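Local coordinates for uncharacterized hypothetical protein FTT_1539c (Francisella tularensis subsp. tularensis, PDB 4QVR) that is of unknown function, is probably exported through a signal sequence, and belongs to the DUF6844 family, at residues 138-142 against 315-319; 250-256 against 268-274. All coordinates share one frame; numbering follows the deposited sequence. Where two conformers were deposited one is given.

Contact 1. Residues 138-142 against 315-319; sequences AQLAF and DYGIR
F142 and Y316 lie alongside each other, pointing opposite ways, and the face of the F142 ring receives the CB of Y316, not its ring. Y316 CB stands over that face, 4.0 Å from the F142 ring centroid and 26° off the ring normal, which meets the geometry of a CH-pi contact. Farther out on the same face the chain of G317 crosses the rim, with G317 CA 3.3 Å from F142 CZ. The backbone of G317 thus lies on the ring itself, its N over the same face as Y316 CB. The tyrosine ring meanwhile extends back along the helix, where Y316 CZ lies 3.7 Å from A138 CB. Q139 reaches the edge of this ring: with CG anti to the backbone N (chi1 175°) and a bend at chi2, it sets OE1 in the ring plane, 3.4 Å from Y316 CD2.

No direct hydrogen bond joins the segments; a water does so, donating to Q139 OE1 (2.8 Å) and accepting from G317 N (3.1 Å). The amide's other end, NE2, bonds to N363 and E143, which fixes its rotation. In the second shell, R319 NH1 donates to the carbonyls of Y316 (2.9 Å from O) and I318, folding its guanidinium back onto the loop.

The whole contact is buried: helix 134-159 meets the chain leading into strand 318-322, with M359 and N363 of helix 349-370 beside Q139 and F142, and I267 of strand 264-273 touching both aromatic side chains.

Contact 2. Residues 250-256 against 268-274; sequences GLLPIKT and GVVVIYS
L252 and I272 form a hydrogen-bonded pair of this antiparallel ladder, joined by two reciprocal N-H...O bonds, L252 N to I272 O at 2.8 Å and I272 N to L252 O at 2.9 Å. G250 O takes S274 N at one end; at the other, I254 N gives to V270 O and V270 N to K255 O. Both V270 bonds are nearly straight (171° and 172°), yet the register slips by one residue between P253 and K255: a beta bulge at I254. CA-H...O contacts, such as T256 CA to G268 O at 3.2 Å, accompany the ladder.

Apolar contacts divide between the faces. The bulged I254 meets I272 at about a right angle, though how closely is doubtful because I254 was deposited in two conformers. Across the sheet, L251 has CG anti to the backbone N (chi1 -170°), which carries CD1 over to V271 CG2 (3.7 Å), while V269 CG2 touches both P253 CB (3.9 Å) and T256 CG2 (3.8 Å).

This hairpin pairs through V269, V271 and Y273 with strand 117-126. Helix 134-159 packs on the face of L251, T256 and V269, whereas helices 67-78 and 94-108 pack on that of L252, I272 and V270.

How the contacts relate
Contact 2 is nested within the chain loop that contact 1 closes: 138-142 comes first, then the hairpin partners 250-256 and 268-274, and lastly 315-319. Their centres lie about 12 Å apart, and they touch directly. T256 OG1 is the polar junction, 3.0 Å from Y316 N in a probable hydrogen bond, and it also bonds to the carbonyl of G314. Beside it, I318 O packs 3.4 Å from P253 CG. Helix 134-159 serves both contacts, F142 meeting the 315-319 segment and T256 alike. The three-stranded sheet containing the hairpin thus lies against 318-322, an outermost strand of the four-stranded sheet, with L252 on I318 and V320 and P253 on R319.

Contact 1. Residues 138-142 against 315-319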
# COMPACT_ATOMS: atom_id res chain seq x y z
N ALA A 138 1.04 -12.76 -8.60
CA ALA A 138 0.58 -12.43 -7.26
C ALA A 138 1.15 -11.09 -6.81
O ALA A 138 0.45 -10.28 -6.21
CB ALA A 138 0.94 -13.53 -6.27
N GLN A 139 2.42 -10.86 -7.08
CA GLN A 139 3.02 -9.59 -6.68
C GLN A 139 2.35 -8.43 -7.42
O GLN A 139 2.12 -7.39 -6.84
CB GLN A 139 4.51 -9.61 -6.96
CG GLN A 139 5.21 -8.28 -6.69
CD GLN A 139 5.16 -7.88 -5.24
OE1 GLN A 139 4.81 -8.70 -4.38
NE2 GLN A 139 5.53 -6.63 -4.95
N LEU A 140 2.06 -8.61 -8.70
CA LEU A 140 1.40 -7.57 -9.47
C LEU A 140 0.03 -7.28 -8.84
O LEU A 140 -0.41 -6.13 -8.71
CB LEU A 140 1.24 -8.03 -10.91
CG LEU A 140 0.42 -7.07 -11.77
CD1 LEU A 140 1.19 -5.79 -11.97
CD2 LEU A 140 0.10 -7.68 -13.11
N ALA A 141 -0.67 -8.34 -8.49
CA ALA A 141 -1.99 -8.25 -7.89
C ALA A 141 -1.94 -7.44 -6.57
O ALA A 141 -2.83 -6.61 -6.30
CB ALA A 141 -2.55 -9.65 -7.66
N PHE A 142 -0.89 -7.67 -5.77
CA PHE A 142 -0.71 -6.91 -4.54
C PHE A 142 -0.48 -5.46 -4.88
O PHE A 142 -1.06 -4.59 -4.26
CB PHE A 142 0.46 -7.41 -3.67
CG PHE A 142 0.87 -6.41 -2.63
CD1 PHE A 142 0.06 -6.15 -1.53
CD2 PHE A 142 2.06 -5.70 -2.75
CE1 PHE A 142 0.42 -5.18 -0.60
CE2 PHE A 142 2.44 -4.76 -1.79
CZ PHE A 142 1.61 -4.49 -0.73
N ASP A 315 1.62 -13.21 2.82
CA ASP A 315 2.30 -12.00 3.20
C ASP A 315 2.97 -11.26 2.03
O ASP A 315 3.96 -11.72 1.44
CB ASP A 315 3.36 -12.32 4.23
CG ASP A 315 2.77 -12.79 5.57
OD1 ASP A 315 1.65 -12.36 5.94
OD2 ASP A 315 3.48 -13.57 6.28
N TYR A 316 2.42 -10.09 1.74
CA TYR A 316 2.89 -9.20 0.70
C TYR A 316 3.07 -7.77 1.27
O TYR A 316 2.44 -7.40 2.30
CB TYR A 316 1.88 -9.18 -0.44
CG TYR A 316 1.94 -10.42 -1.28
CD1 TYR A 316 1.30 -11.58 -0.89
CD2 TYR A 316 2.66 -10.44 -2.46
CE1 TYR A 316 1.37 -12.73 -1.67
CE2 TYR A 316 2.74 -11.59 -3.24
CZ TYR A 316 2.10 -12.73 -2.82
OH TYR A 316 2.18 -13.89 -3.56
N GLY A 317 3.93 -6.98 0.63
CA GLY A 317 4.13 -5.61 1.04
C GLY A 317 5.09 -5.41 2.17
O GLY A 317 5.97 -6.25 2.41
N ILE A 318 4.94 -4.28 2.85
CA ILE A 318 5.79 -3.92 3.97
C ILE A 318 4.96 -3.86 5.26
O ILE A 318 3.72 -3.77 5.22
CB ILE A 318 6.49 -2.56 3.74
CG1 ILE A 318 5.52 -1.38 3.83
CG2 ILE A 318 7.15 -2.55 2.39
CD1 ILE A 318 5.21 -0.96 5.25
N ARG A 319 5.66 -3.94 6.39
CA ARG A 319 5.03 -3.85 7.70
C ARG A 319 5.95 -3.07 8.60
O ARG A 319 7.16 -3.09 8.41
CB ARG A 319 4.84 -5.22 8.36
CG ARG A 319 3.96 -6.23 7.63
CD ARG A 319 2.49 -5.83 7.59
NE ARG A 319 1.79 -6.88 6.90
CZ ARG A 319 1.67 -6.97 5.59
NH1 ARG A 319 2.13 -6.02 4.78
NH2 ARG A 319 1.05 -8.02 5.07
O HOH W 1 5.28 -8.59 -1.62

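Contact 2. Residues 250-256 against 268-274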
# COMPACT_ATOMS: atom_id res chain seq x y z
N GLY A 250 1.35 7.75 6.37
CA GLY A 250 0.69 7.20 7.58
C GLY A 250 -0.25 6.05 7.24
O GLY A 250 -0.77 5.37 8.12
N LEU A 251 -0.49 5.83 5.96
CA LEU A 251 -1.38 4.73 5.53
C LEU A 251 -0.52 3.47 5.41
O LEU A 251 0.32 3.36 4.55
CB LEU A 251 -2.06 5.06 4.20
CG LEU A 251 -3.16 4.07 3.82
CD1 LEU A 251 -4.37 4.25 4.73
CD2 LEU A 251 -3.59 4.29 2.40
N LEU A 252 -0.73 2.53 6.30
CA LEU A 252 0.13 1.36 6.38
C LEU A 252 -0.63 0.03 6.19
O LEU A 252 -1.73 -0.12 6.70
CB LEU A 252 0.68 1.38 7.79
CG LEU A 252 1.86 0.54 8.22
CD1 LEU A 252 3.11 1.14 7.60
CD2 LEU A 252 1.94 0.58 9.73
N PRO A 253 -0.03 -0.93 5.44
CA PRO A 253 -0.72 -2.23 5.33
C PRO A 253 -0.56 -2.97 6.63
O PRO A 253 0.50 -2.87 7.26
CB PRO A 253 0.03 -2.98 4.22
CG PRO A 253 1.12 -2.08 3.74
CD PRO A 253 0.98 -0.73 4.40
N ILE A 254 -1.56 -3.72 7.04
CA ILE A 254 -1.40 -4.49 8.27
C ILE A 254 -1.64 -5.97 8.11
O ILE A 254 -1.16 -6.74 8.93
CB ILE A 254 -2.19 -3.92 9.45
CG1 ILE A 254 -3.67 -3.85 9.14
CG2 ILE A 254 -1.64 -2.55 9.83
CD1 ILE A 254 -4.47 -3.45 10.35
N LYS A 255 -2.32 -6.35 7.03
CA LYS A 255 -2.60 -7.72 6.74
C LYS A 255 -2.91 -7.88 5.26
O LYS A 255 -3.58 -7.04 4.66
CB LYS A 255 -3.86 -8.11 7.52
CG LYS A 255 -4.25 -9.59 7.45
CD LYS A 255 -3.29 -10.42 8.28
CE LYS A 255 -3.44 -11.90 7.97
NZ LYS A 255 -2.38 -12.67 8.65
N THR A 256 -2.38 -8.94 4.65
CA THR A 256 -2.68 -9.25 3.26
C THR A 256 -3.18 -10.66 3.22
O THR A 256 -2.89 -11.42 4.13
CB THR A 256 -1.47 -9.13 2.35
OG1 THR A 256 -0.36 -9.81 2.94
CG2 THR A 256 -1.09 -7.67 2.17
N GLY A 268 -5.80 -9.40 -1.33
CA GLY A 268 -6.54 -8.40 -0.60
C GLY A 268 -5.59 -7.77 0.40
O GLY A 268 -4.68 -8.42 0.92
N VAL A 269 -5.73 -6.48 0.64
CA VAL A 269 -4.86 -5.80 1.59
C VAL A 269 -5.77 -4.95 2.46
O VAL A 269 -6.74 -4.38 1.98
CB VAL A 269 -3.77 -4.96 0.90
CG1 VAL A 269 -4.39 -3.92 -0.00
CG2 VAL A 269 -2.84 -4.29 1.93
N VAL A 270 -5.51 -5.01 3.76
CA VAL A 270 -6.21 -4.21 4.74
C VAL A 270 -5.18 -3.18 5.16
O VAL A 270 -4.07 -3.54 5.53
CB VAL A 270 -6.62 -5.06 5.97
CG1 VAL A 270 -7.17 -4.19 7.10
CG2 VAL A 270 -7.67 -6.08 5.59
N VAL A 271 -5.55 -1.90 5.07
CA VAL A 271 -4.67 -0.80 5.49
C VAL A 271 -5.31 0.02 6.65
O VAL A 271 -6.53 0.02 6.82
CB VAL A 271 -4.31 0.16 4.33
CG1 VAL A 271 -3.53 -0.55 3.21
CG2 VAL A 271 -5.54 0.87 3.77
N ILE A 272 -4.46 0.66 7.46
CA ILE A 272 -4.91 1.53 8.53
C ILE A 272 -4.14 2.83 8.39
O ILE A 272 -3.05 2.83 7.85
CB ILE A 272 -4.57 0.98 9.92
CG1 ILE A 272 -3.05 0.96 10.09
CG2 ILE A 272 -5.25 -0.35 10.13
CD1 ILE A 272 -2.55 0.43 11.39
N TYR A 273 -4.72 3.93 8.86
CA TYR A 273 -4.04 5.21 8.87
C TYR A 273 -3.64 5.54 10.29
O TYR A 273 -4.44 5.38 11.20
CB TYR A 273 -4.91 6.35 8.36
CG TYR A 273 -4.16 7.67 8.48
CD1 TYR A 273 -3.20 8.01 7.56
CD2 TYR A 273 -4.39 8.54 9.54
CE1 TYR A 273 -2.48 9.20 7.67
CE2 TYR A 273 -3.69 9.74 9.65
CZ TYR A 273 -2.72 10.05 8.71
OH TYR A 273 -1.99 11.22 8.81
N SER A 274 -2.44 6.07 10.47
CA SER A 274 -1.95 6.47 11.78
C SER A 274 -1.14 7.75 11.73
O SER A 274 -0.10 7.79 11.07
CB SER A 274 -1.08 5.37 12.40
OG SER A 274 -0.31 5.89 13.50